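Local coordinates for protein shikimate dehydrogenase (NADP(+)) (Thermus thermophilus, PDB 2CY0) that catalyses the reversible NADPH-linked reduction of 3-dehydroshikimate to shikimate, the fourth of seven steps in chorismate biosynthesis, at residues B[141-146]-B[160-165]. Numbering follows the deposited sequence.
Sequences EVWVWN and GLRAVP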
ATOM      1  N   GLU B 141     -29.681  10.934  -4.365  1.00 40.79           N
ATOM      2  CA  GLU B 141     -29.889  12.286  -3.840  1.00 41.34           C
ATOM      3  C   GLU B 141     -29.683  12.318  -2.322  1.00 40.24           C
ATOM      4  O   GLU B 141     -30.239  11.486  -1.623  1.00 43.19           O
ATOM      5  CB  GLU B 141     -31.304  12.738  -4.214  1.00 37.91           C
ATOM      6  CG  GLU B 141     -31.654  14.183  -3.871  1.00 34.55           C
ATOM      7  CD  GLU B 141     -33.125  14.493  -4.133  1.00 31.06           C
ATOM      8  OE1 GLU B 141     -33.517  15.656  -3.943  1.00 30.01           O
ATOM      9  OE2 GLU B 141     -33.889  13.577  -4.523  1.00 37.04           O
ATOM     10  N   VAL B 142     -28.928  13.294  -1.812  1.00 33.91           N
ATOM     11  CA  VAL B 142     -28.633  13.357  -0.369  1.00 38.64           C
ATOM     12  C   VAL B 142     -28.888  14.654   0.403  1.00 39.41           C
ATOM     13  O   VAL B 142     -28.306  15.694   0.089  1.00 42.03           O
ATOM     14  CB  VAL B 142     -27.158  13.004  -0.104  1.00 40.10           C
ATOM     15  CG1 VAL B 142     -26.924  12.851   1.383  1.00 43.27           C
ATOM     16  CG2 VAL B 142     -26.781  11.744  -0.857  1.00 40.95           C
ATOM     17  N   TRP B 143     -29.729  14.579   1.436  1.00 40.46           N
ATOM     18  CA  TRP B 143     -30.032  15.743   2.277  1.00 41.02           C
ATOM     19  C   TRP B 143     -29.334  15.616   3.630  1.00 40.27           C
ATOM     20  O   TRP B 143     -29.108  14.509   4.116  1.00 42.68           O
ATOM     21  CB  TRP B 143     -31.538  15.882   2.543  1.00 41.31           C
ATOM     22  CG  TRP B 143     -32.409  15.880   1.336  1.00 46.48           C
ATOM     23  CD1 TRP B 143     -32.116  16.400   0.110  1.00 45.95           C
ATOM     24  CD2 TRP B 143     -33.731  15.338   1.241  1.00 43.04           C
ATOM     25  NE1 TRP B 143     -33.174  16.212  -0.748  1.00 47.48           N
ATOM     26  CE2 TRP B 143     -34.179  15.563  -0.078  1.00 44.63           C
ATOM     27  CE3 TRP B 143     -34.582  14.684   2.145  1.00 37.66           C
ATOM     28  CZ2 TRP B 143     -35.440  15.156  -0.522  1.00 39.95           C
ATOM     29  CZ3 TRP B 143     -35.835  14.278   1.707  1.00 34.27           C
ATOM     30  CH2 TRP B 143     -36.252  14.517   0.381  1.00 39.41           C
ATOM     31  N   VAL B 144     -29.017  16.750   4.246  1.00 38.30           N
ATOM     32  CA  VAL B 144     -28.352  16.749   5.543  1.00 37.11           C
ATOM     33  C   VAL B 144     -29.072  17.641   6.543  1.00 34.94           C
ATOM     34  O   VAL B 144     -29.612  18.686   6.187  1.00 41.06           O
ATOM     35  CB  VAL B 144     -26.889  17.232   5.430  1.00 40.40           C
ATOM     36  CG1 VAL B 144     -26.850  18.677   4.941  1.00 37.94           C
ATOM     37  CG2 VAL B 144     -26.194  17.110   6.775  1.00 30.41           C
ATOM     38  N   TRP B 145     -29.074  17.215   7.799  1.00 37.46           N
ATOM     39  CA  TRP B 145     -29.708  17.958   8.882  1.00 39.41           C
ATOM     40  C   TRP B 145     -28.727  18.002  10.042  1.00 43.21           C
ATOM     41  O   TRP B 145     -27.809  17.188  10.116  1.00 43.29           O
ATOM     42  CB  TRP B 145     -30.996  17.255   9.331  1.00 40.40           C
ATOM     43  CG  TRP B 145     -31.613  17.851  10.564  1.00 40.78           C
ATOM     44  CD1 TRP B 145     -32.484  18.903  10.624  1.00 42.64           C
ATOM     45  CD2 TRP B 145     -31.362  17.461  11.919  1.00 40.02           C
ATOM     46  NE1 TRP B 145     -32.789  19.193  11.936  1.00 43.69           N
ATOM     47  CE2 TRP B 145     -32.111  18.323  12.751  1.00 45.22           C
ATOM     48  CE3 TRP B 145     -30.569  16.468  12.513  1.00 38.30           C
ATOM     49  CZ2 TRP B 145     -32.096  18.220  14.145  1.00 43.48           C
ATOM     50  CZ3 TRP B 145     -30.552  16.365  13.898  1.00 38.42           C
ATOM     51  CH2 TRP B 145     -31.312  17.239  14.699  1.00 46.78           C
ATOM     52  N   ASN B 146     -28.927  18.953  10.945  1.00 41.70           N
ATOM     53  CA  ASN B 146     -28.071  19.101  12.112  1.00 46.43           C
ATOM     54  C   ASN B 146     -28.828  19.989  13.094  1.00 47.61           C
ATOM     55  O   ASN B 146     -29.527  20.902  12.667  1.00 46.01           O
ATOM     56  CB  ASN B 146     -26.756  19.762  11.705  1.00 48.76           C
ATOM     57  CG  ASN B 146     -25.686  19.617  12.758  1.00 46.98           C
ATOM     58  OD1 ASN B 146     -25.079  18.560  12.907  1.00 54.82           O
ATOM     59  ND2 ASN B 146     -25.453  20.683  13.507  1.00 50.07           N
ATOM     60  N   GLY B 160     -21.797  19.626  -1.832  1.00 47.03           N
ATOM     61  CA  GLY B 160     -22.837  19.644  -2.846  1.00 46.36           C
ATOM     62  C   GLY B 160     -24.051  18.833  -2.416  1.00 50.80           C
ATOM     63  O   GLY B 160     -24.489  17.918  -3.114  1.00 49.99           O
ATOM     64  N   LEU B 161     -24.591  19.173  -1.251  1.00 50.96           N
ATOM     65  CA  LEU B 161     -25.754  18.493  -0.700  1.00 52.94           C
ATOM     66  C   LEU B 161     -26.869  19.511  -0.498  1.00 53.15           C
ATOM     67  O   LEU B 161     -26.821  20.611  -1.042  1.00 56.57           O
ATOM     68  CB  LEU B 161     -25.404  17.859   0.648  1.00 50.58           C
ATOM     69  CG  LEU B 161     -24.211  16.902   0.706  1.00 50.46           C
ATOM     70  CD1 LEU B 161     -23.944  16.538   2.158  1.00 49.66           C
ATOM     71  CD2 LEU B 161     -24.487  15.656  -0.133  1.00 44.60           C
ATOM     72  N   ARG B 162     -27.865  19.141   0.299  1.00 53.32           N
ATOM     73  CA  ARG B 162     -28.987  20.027   0.569  1.00 53.33           C
ATOM     74  C   ARG B 162     -29.432  19.934   2.027  1.00 49.90           C
ATOM     75  O   ARG B 162     -29.887  18.884   2.478  1.00 48.23           O
ATOM     76  CB  ARG B 162     -30.159  19.667  -0.341  1.00 57.60           C
ATOM     77  CG  ARG B 162     -31.360  20.570  -0.175  1.00 66.01           C
ATOM     78  CD  ARG B 162     -32.587  19.949  -0.800  1.00 67.82           C
ATOM     79  NE  ARG B 162     -33.768  20.782  -0.605  1.00 74.71           N
ATOM     80  CZ  ARG B 162     -35.016  20.364  -0.793  1.00 74.32           C
ATOM     81  NH1 ARG B 162     -35.250  19.117  -1.183  1.00 75.13           N
ATOM     82  NH2 ARG B 162     -36.032  21.193  -0.587  1.00 71.32           N
ATOM     83  N   ALA B 163     -29.295  21.033   2.762  1.00 46.53           N
ATOM     84  CA  ALA B 163     -29.699  21.063   4.164  1.00 49.44           C
ATOM     85  C   ALA B 163     -31.223  21.149   4.234  1.00 48.50           C
ATOM     86  O   ALA B 163     -31.838  21.968   3.551  1.00 50.69           O
ATOM     87  CB  ALA B 163     -29.070  22.257   4.870  1.00 44.18           C
ATOM     88  N   VAL B 164     -31.828  20.299   5.055  1.00 42.63           N
ATOM     89  CA  VAL B 164     -33.279  20.280   5.191  1.00 38.50           C
ATOM     90  C   VAL B 164     -33.721  20.326   6.650  1.00 43.29           C
ATOM     91  O   VAL B 164     -32.923  20.116   7.567  1.00 39.92           O
ATOM     92  CB  VAL B 164     -33.881  19.007   4.545  1.00 39.20           C
ATOM     93  CG1 VAL B 164     -33.641  19.011   3.042  1.00 40.87           C
ATOM     94  CG2 VAL B 164     -33.258  17.765   5.163  1.00 41.27           C
ATOM     95  N   PRO B 165     -35.003  20.644   6.886  1.00 43.27           N
ATOM     96  CA  PRO B 165     -35.527  20.700   8.252  1.00 41.78           C
ATOM     97  C   PRO B 165     -35.824  19.259   8.658  1.00 32.91           C
ATOM     98  O   PRO B 165     -35.997  18.398   7.796  1.00 30.98           O
ATOM     99  CB  PRO B 165     -36.794  21.528   8.096  1.00 43.04           C
ATOM    100  CG  PRO B 165     -37.281  21.106   6.737  1.00 46.65           C
ATOM    101  CD  PRO B 165     -36.002  21.132   5.919  1.00 42.68           C
TER
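Val142 opens the pairing with CB against Leu161 CD2 at 3.8 Å, the two side chains side by side, while its O takes a weak bond from Arg162 N. Trp143, paired with Arg162 in parallel register, carries the opposite face. Val164 CG1 sits over its indole, 4.2 Å from the centroid of the five-membered ring, and the extended Arg162 chain runs alongside, CD packing on Trp143 CD1 (3.7 Å) with the guanidinium plane nearly perpendicular (88°) to the ring. Trp143 NE1 also donates a long hydrogen bond to Glu141 OE1 (3.3 Å), from above the carboxylate plane, which may help to steady the ring. A serine in place of Trp143 would probably leave Val164 and the Arg162 chain without their apolar platform and Glu141 without its donor. Val144 grips segment 160-165 twice, its N donating a hydrogen bond to Arg162 O (2.9 Å) and its O accepting one from Val164 N (3.0 Å), just past the short strand 162-163. Trp145, its CG anti to the backbone N (chi1 172°), brings the ring edge to Val164 O, 3.3 Å from CD1. Asn146, an NADP(+)-binding residue, follows directly. Helix 149-158 links strand 142-145 to edge strand 162-163, a beta-alpha-beta crossover of the Rossmann-type NADP-binding domain.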